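Local coordinates for putative carboxylesterase (Lactobacillus plantarum WCFS1, PDB 3BJR), which is a putative carboxylesterase that probably hydrolyses ester bonds with the serine nucleophile of an alpha/beta-hydrolase fold, at residues A108-R113 / L153-A158; A139-Y144 / A158-N163. All blocks are in the same frame, centred on the assembly; numbering follows the deposited sequence.

Contact 1 (A108-R113 / L153-A158); sequences AVNLLR and LNVTPA
The amide end of N110 meets the two methyl branches of V155 in a small surface contact. N110 OD1 lies 3.8 Å from V155 CG1, while N110 ND2 comes within 3.9 Å of V155 CG2, which puts one half of the carboxamide against each branch. The two side chains advance from opposite directions. No hydrogen bond joins them; this is van der Waals contact between a polar group and an aliphatic one, and N110 suits its partly exposed place because a flat amide can lie against methyls while its polar atoms remain compatible with nearby solvent. Having CG anti to the backbone N (chi1 -174°) carries the amide out from helix 100-114 to V155. Replacing N110 by alanine would probably take away the amide that meets both V155 methyls and open a gap between the helix and the loop. Further along, R113 places its guanidinium so that A158 O lies over one face, 3.6 Å from NH1, a proximity rather than a bond. The hydrogen bonds of R113 go to other carbonyls: NE to P123 O, NH1 to M159 O and K161 O. An arginine suits the position because its several N-H groups can grip carbonyls of two different chain segments at once.

V155 is delivered by the end of the preceding helix. N154, with positive phi (55°), is the C-prime residue of a Schellman motif, in which V155 N bonds to A150 O and N154 N to T151 O; the chain then runs on in an extended conformation through V155 and T156. Helix 100-114 packs V109 and L112 on strand 50-56, and L111 and L112 touch L34 of strand 33-38. The loop after helix 133-153 passes helix 100-114 on its way into the short helix 157-160, where V155 also touches L160.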
loop_
_atom_site.group_PDB
_atom_site.type_symbol
_atom_site.label_atom_id
_atom_site.label_comp_id
_atom_site.label_asym_id
_atom_site.label_seq_id
_atom_site.Cartn_x
_atom_site.Cartn_y
_atom_site.Cartn_z
ATOM N N ALA A 108 9.715 25.444 11.176
ATOM C CA ALA A 108 9.417 25.656 9.765
ATOM C C ALA A 108 7.919 25.807 9.501
ATOM O O ALA A 108 7.509 26.703 8.781
ATOM C CB ALA A 108 10.043 24.496 8.916
ATOM N N VAL A 109 7.099 24.927 10.087
ATOM C CA VAL A 109 5.631 24.979 9.942
ATOM C C VAL A 109 5.099 26.293 10.533
ATOM O O VAL A 109 4.303 26.982 9.927
ATOM C CB VAL A 109 4.927 23.727 10.593
ATOM C CG1 VAL A 109 3.371 23.872 10.561
ATOM C CG2 VAL A 109 5.407 22.451 9.914
ATOM N N ASN A 110 5.569 26.644 11.712
ATOM C CA ASN A 110 5.181 27.864 12.343
ATOM C C ASN A 110 5.516 29.117 11.485
ATOM O O ASN A 110 4.727 30.025 11.401
ATOM C CB ASN A 110 5.899 27.976 13.690
ATOM C CG ASN A 110 5.449 29.156 14.492
ATOM O OD1 ASN A 110 4.272 29.453 14.563
ATOM N ND2 ASN A 110 6.374 29.779 15.180
ATOM N N LEU A 111 6.687 29.153 10.873
ATOM C CA LEU A 111 7.110 30.267 10.028
ATOM C C LEU A 111 6.213 30.338 8.827
ATOM O O LEU A 111 5.824 31.413 8.426
ATOM C CB LEU A 111 8.534 30.057 9.557
ATOM C CG LEU A 111 9.240 31.175 8.772
ATOM C CD1 LEU A 111 9.590 32.295 9.699
ATOM C CD2 LEU A 111 10.479 30.628 8.104
ATOM N N LEU A 112 5.904 29.199 8.205
ATOM C CA LEU A 112 4.986 29.211 7.059
ATOM C C LEU A 112 3.634 29.827 7.423
ATOM O O LEU A 112 3.150 30.647 6.690
ATOM C CB LEU A 112 4.807 27.832 6.414
ATOM C CG LEU A 112 5.778 27.477 5.297
ATOM C CD1 LEU A 112 7.272 27.382 5.728
ATOM C CD2 LEU A 112 5.261 26.229 4.553
ATOM N N ARG A 113 3.033 29.418 8.543
ATOM C CA ARG A 113 1.746 29.997 8.983
ATOM C C ARG A 113 1.751 31.454 9.336
ATOM O O ARG A 113 0.743 32.154 9.140
ATOM C CB ARG A 113 1.227 29.332 10.220
ATOM C CG ARG A 113 0.607 28.143 9.913
ATOM C CD ARG A 113 -0.570 27.815 10.768
ATOM N NE ARG A 113 -1.150 26.646 10.074
ATOM C CZ ARG A 113 -0.719 25.389 10.164
ATOM N NH1 ARG A 113 0.228 25.034 11.026
ATOM N NH2 ARG A 113 -1.309 24.469 9.439
ATOM N N LEU A 153 8.969 24.258 21.880
ATOM C CA LEU A 153 9.107 25.536 21.175
ATOM C C LEU A 153 8.337 26.663 21.834
ATOM O O LEU A 153 8.532 27.820 21.495
ATOM C CB LEU A 153 8.616 25.397 19.738
ATOM C CG LEU A 153 9.392 24.420 18.882
ATOM C CD1 LEU A 153 8.778 24.422 17.538
ATOM C CD2 LEU A 153 10.885 24.786 18.831
ATOM N N ASN A 154 7.460 26.317 22.773
ATOM C CA ASN A 154 6.596 27.266 23.413
ATOM C C ASN A 154 5.812 28.010 22.338
ATOM O O ASN A 154 5.815 29.237 22.282
ATOM C CB ASN A 154 7.395 28.200 24.329
ATOM C CG ASN A 154 6.511 29.073 25.158
ATOM O OD1 ASN A 154 5.416 28.659 25.542
ATOM N ND2 ASN A 154 6.968 30.293 25.442
ATOM N N VAL A 155 5.159 27.240 21.481
ATOM C CA VAL A 155 4.348 27.743 20.385
ATOM C C VAL A 155 3.001 27.064 20.567
ATOM O O VAL A 155 2.944 25.905 20.978
ATOM C CB VAL A 155 4.984 27.408 18.999
ATOM C CG1 VAL A 155 3.974 27.557 17.813
ATOM C CG2 VAL A 155 6.245 28.248 18.801
ATOM N N THR A 156 1.930 27.766 20.226
ATOM C CA THR A 156 0.596 27.219 20.384
ATOM C C THR A 156 0.470 26.034 19.461
ATOM O O THR A 156 0.978 26.065 18.332
ATOM C CB THR A 156 -0.511 28.230 20.033
ATOM O OG1 THR A 156 -0.436 28.540 18.640
ATOM C CG2 THR A 156 -0.368 29.496 20.859
ATOM N N PRO A 157 -0.173 24.963 19.935
ATOM C CA PRO A 157 -0.305 23.819 19.056
ATOM C C PRO A 157 -0.879 24.078 17.653
ATOM O O PRO A 157 -0.435 23.470 16.695
ATOM C CB PRO A 157 -1.265 22.908 19.835
ATOM C CG PRO A 157 -1.024 23.199 21.214
ATOM C CD PRO A 157 -0.766 24.681 21.256
ATOM N N ALA A 158 -1.871 24.949 17.551
ATOM C CA ALA A 158 -2.552 25.242 16.295
ATOM C C ALA A 158 -1.587 25.731 15.223
ATOM O O ALA A 158 -1.749 25.429 14.038
ATOM C CB ALA A 158 -3.653 26.266 16.548
#

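Contact 2 (A139-Y144 / A158-N163); sequences ALYNDY and AMLKPN
In this alpha/beta-hydrolase fold, helix 133-153 follows the strand and GxSxG turn that probably form the nucleophile elbow, and its Y141 and N142 meet the connection that leads from the helix to the next strand, 165-168. Y141 reaches across with its hydroxyl and donates a short hydrogen bond, OH to L160 O at 2.6 Å. The donor sits in the carbonyl plane on a lone pair, with a C=O...O angle of 121°, and the oxygen in turn lies at the edge of the phenol ring, near its plane. Having CG anti to the backbone N (chi1 -169°) sends the ring out from the helix toward that carbonyl. Tyrosine suits the place: its ring packs among L105, V109 and P162 while its hydroxyl satisfies a peptide oxygen near the end of a weakly bonded helical turn. The L160 side chain meets it at about a right angle, with CB 3.3 Å from Y141 OH.

P162 packs beside the same ring, its CG 3.9 Å from Y141 CE2 and its CD 4.0 Å from that same atom. The pyrrolidine gives the segment a compact, rigid apolar group where the helical turn has ended. P162 CG also lies 3.9 Å from N142 OD1. That oxygen has its polar partner elsewhere, accepting a hydrogen bond from Q206 N, so the proline brushes an amide already held by another part of the chain.

The contact lies in the protein interior. Y141 touches L105 and V109 on helix 100-114, N142 meets Y227 of helix 222-233, and L160 rests on V149 and A150 further along helix 133-153. Beyond P162 the chain runs on into strand 165-168 through N163, which is backbone hydrogen-bonded to I126 of strand 125-131 and whose OD1 accepts from I126 N.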
loop_
_atom_site.group_PDB
_atom_site.type_symbol
_atom_site.label_atom_id
_atom_site.label_comp_id
_atom_site.label_asym_id
_atom_site.label_seq_id
_atom_site.Cartn_x
_atom_site.Cartn_y
_atom_site.Cartn_z
ATOM N N ALA A 139 7.065 11.393 10.741
ATOM C CA ALA A 139 6.195 10.450 11.500
ATOM C C ALA A 139 6.088 10.883 12.990
ATOM O O ALA A 139 5.025 10.852 13.601
ATOM C CB ALA A 139 6.731 9.035 11.381
ATOM N N LEU A 140 7.214 11.283 13.549
ATOM C CA LEU A 140 7.265 11.727 14.904
ATOM C C LEU A 140 6.675 13.113 15.061
ATOM O O LEU A 140 6.122 13.410 16.112
ATOM C CB LEU A 140 8.692 11.731 15.445
ATOM C CG LEU A 140 9.374 10.395 15.717
ATOM C CD1 LEU A 140 10.851 10.707 16.019
ATOM C CD2 LEU A 140 8.727 9.568 16.899
ATOM N N TYR A 141 6.813 13.969 14.050
ATOM C CA TYR A 141 6.168 15.268 14.070
ATOM C C TYR A 141 4.621 15.087 14.149
ATOM O O TYR A 141 3.932 15.779 14.910
ATOM C CB TYR A 141 6.571 16.105 12.832
ATOM C CG TYR A 141 6.119 17.512 12.984
ATOM C CD1 TYR A 141 6.835 18.404 13.797
ATOM C CD2 TYR A 141 4.959 17.964 12.366
ATOM C CE1 TYR A 141 6.399 19.721 13.973
ATOM C CE2 TYR A 141 4.518 19.260 12.559
ATOM C CZ TYR A 141 5.233 20.126 13.368
ATOM O OH TYR A 141 4.796 21.401 13.525
ATOM N N ASN A 142 4.090 14.125 13.391
ATOM C CA ASN A 142 2.665 13.892 13.365
ATOM C C ASN A 142 2.156 13.438 14.722
ATOM O O ASN A 142 1.002 13.666 15.058
ATOM C CB ASN A 142 2.314 12.830 12.309
ATOM C CG ASN A 142 0.870 12.915 11.868
ATOM O OD1 ASN A 142 0.227 13.925 12.110
ATOM N ND2 ASN A 142 0.372 11.891 11.190
ATOM N N ASP A 143 3.036 12.791 15.482
ATOM C CA ASP A 143 2.727 12.297 16.819
ATOM C C ASP A 143 2.834 13.331 17.931
ATOM O O ASP A 143 2.106 13.249 18.919
ATOM C CB ASP A 143 3.724 11.217 17.237
ATOM C CG ASP A 143 3.540 9.846 16.532
ATOM O OD1 ASP A 143 2.760 9.657 15.547
ATOM O OD2 ASP A 143 4.275 8.940 17.010
ATOM N N TYR A 144 3.759 14.270 17.792
ATOM C CA TYR A 144 4.098 15.185 18.864
ATOM C C TYR A 144 3.904 16.687 18.632
ATOM O O TYR A 144 4.251 17.493 19.502
ATOM C CB TYR A 144 5.578 14.982 19.206
ATOM C CG TYR A 144 5.931 13.650 19.827
ATOM C CD1 TYR A 144 5.347 13.244 21.016
ATOM C CD2 TYR A 144 6.897 12.833 19.265
ATOM C CE1 TYR A 144 5.680 12.029 21.605
ATOM C CE2 TYR A 144 7.237 11.621 19.846
ATOM C CZ TYR A 144 6.629 11.222 21.005
ATOM O OH TYR A 144 6.969 10.025 21.593
ATOM N N ALA A 158 -1.871 24.949 17.551
ATOM C CA ALA A 158 -2.552 25.242 16.295
ATOM C C ALA A 158 -1.587 25.731 15.223
ATOM O O ALA A 158 -1.749 25.429 14.038
ATOM C CB ALA A 158 -3.653 26.266 16.548
HETATM N N MSE A 159 -0.545 26.430 15.656
HETATM C CA MSE A 159 0.435 27.002 14.740
HETATM C C MSE A 159 1.376 25.959 14.156
HETATM O O MSE A 159 1.958 26.174 13.100
HETATM C CB MSE A 159 1.233 28.113 15.443
HETATM C CG MSE A 159 0.392 29.445 15.705
HETATM SE SE MSE A 159 -0.090 30.299 14.056
HETATM C CE MSE A 159 1.568 31.050 13.473
ATOM N N LEU A 160 1.480 24.814 14.834
ATOM C CA LEU A 160 2.358 23.715 14.449
ATOM C C LEU A 160 1.626 22.581 13.722
ATOM O O LEU A 160 2.241 21.585 13.291
ATOM C CB LEU A 160 3.012 23.152 15.736
ATOM C CG LEU A 160 3.905 24.128 16.494
ATOM C CD1 LEU A 160 4.175 23.599 17.899
ATOM C CD2 LEU A 160 5.193 24.478 15.743
ATOM N N LYS A 161 0.331 22.728 13.530
ATOM C CA LYS A 161 -0.436 21.624 12.952
ATOM C C LYS A 161 0.011 21.235 11.566
ATOM O O LYS A 161 0.102 22.100 10.698
ATOM C CB LYS A 161 -1.936 21.935 12.954
ATOM C CG LYS A 161 -2.842 20.770 12.518
ATOM C CD LYS A 161 -4.286 21.126 12.751
ATOM C CE LYS A 161 -5.227 20.028 12.333
ATOM N NZ LYS A 161 -6.647 20.433 12.566
ATOM N N PRO A 162 0.335 19.931 11.353
ATOM C CA PRO A 162 0.547 19.502 9.976
ATOM C C PRO A 162 -0.814 19.140 9.417
ATOM O O PRO A 162 -1.492 18.282 9.938
ATOM C CB PRO A 162 1.425 18.280 10.106
ATOM C CG PRO A 162 1.066 17.666 11.490
ATOM C CD PRO A 162 0.553 18.835 12.324
ATOM N N ASN A 163 -1.221 19.776 8.352
ATOM C CA ASN A 163 -2.537 19.499 7.834
ATOM C C ASN A 163 -2.671 18.073 7.271
ATOM O O ASN A 163 -3.704 17.426 7.437
ATOM C CB ASN A 163 -2.980 20.632 6.909
ATOM C CG ASN A 163 -3.070 21.943 7.635
ATOM O OD1 ASN A 163 -2.357 22.884 7.301
ATOM N ND2 ASN A 163 -3.907 22.007 8.660
#

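Both contacts use the short helix 157-160 and share A158, with centres about 9 Å apart. Contact 1 is a surface contact, where helix 100-114 meets the loop before that helix through loose van der Waals touches and no direct hydrogen bond. Contact 2 is buried: helix 133-153 holds the chain after it with one short tyrosine bond and apolar packing. Through its bonds to the 158-163 segment, R113 of contact 1 reaches into contact 2, adding charged N-H donors to a connection otherwise gripped by a neutral hydroxyl. The short connection is thereby held between helices 100-114 and 133-153.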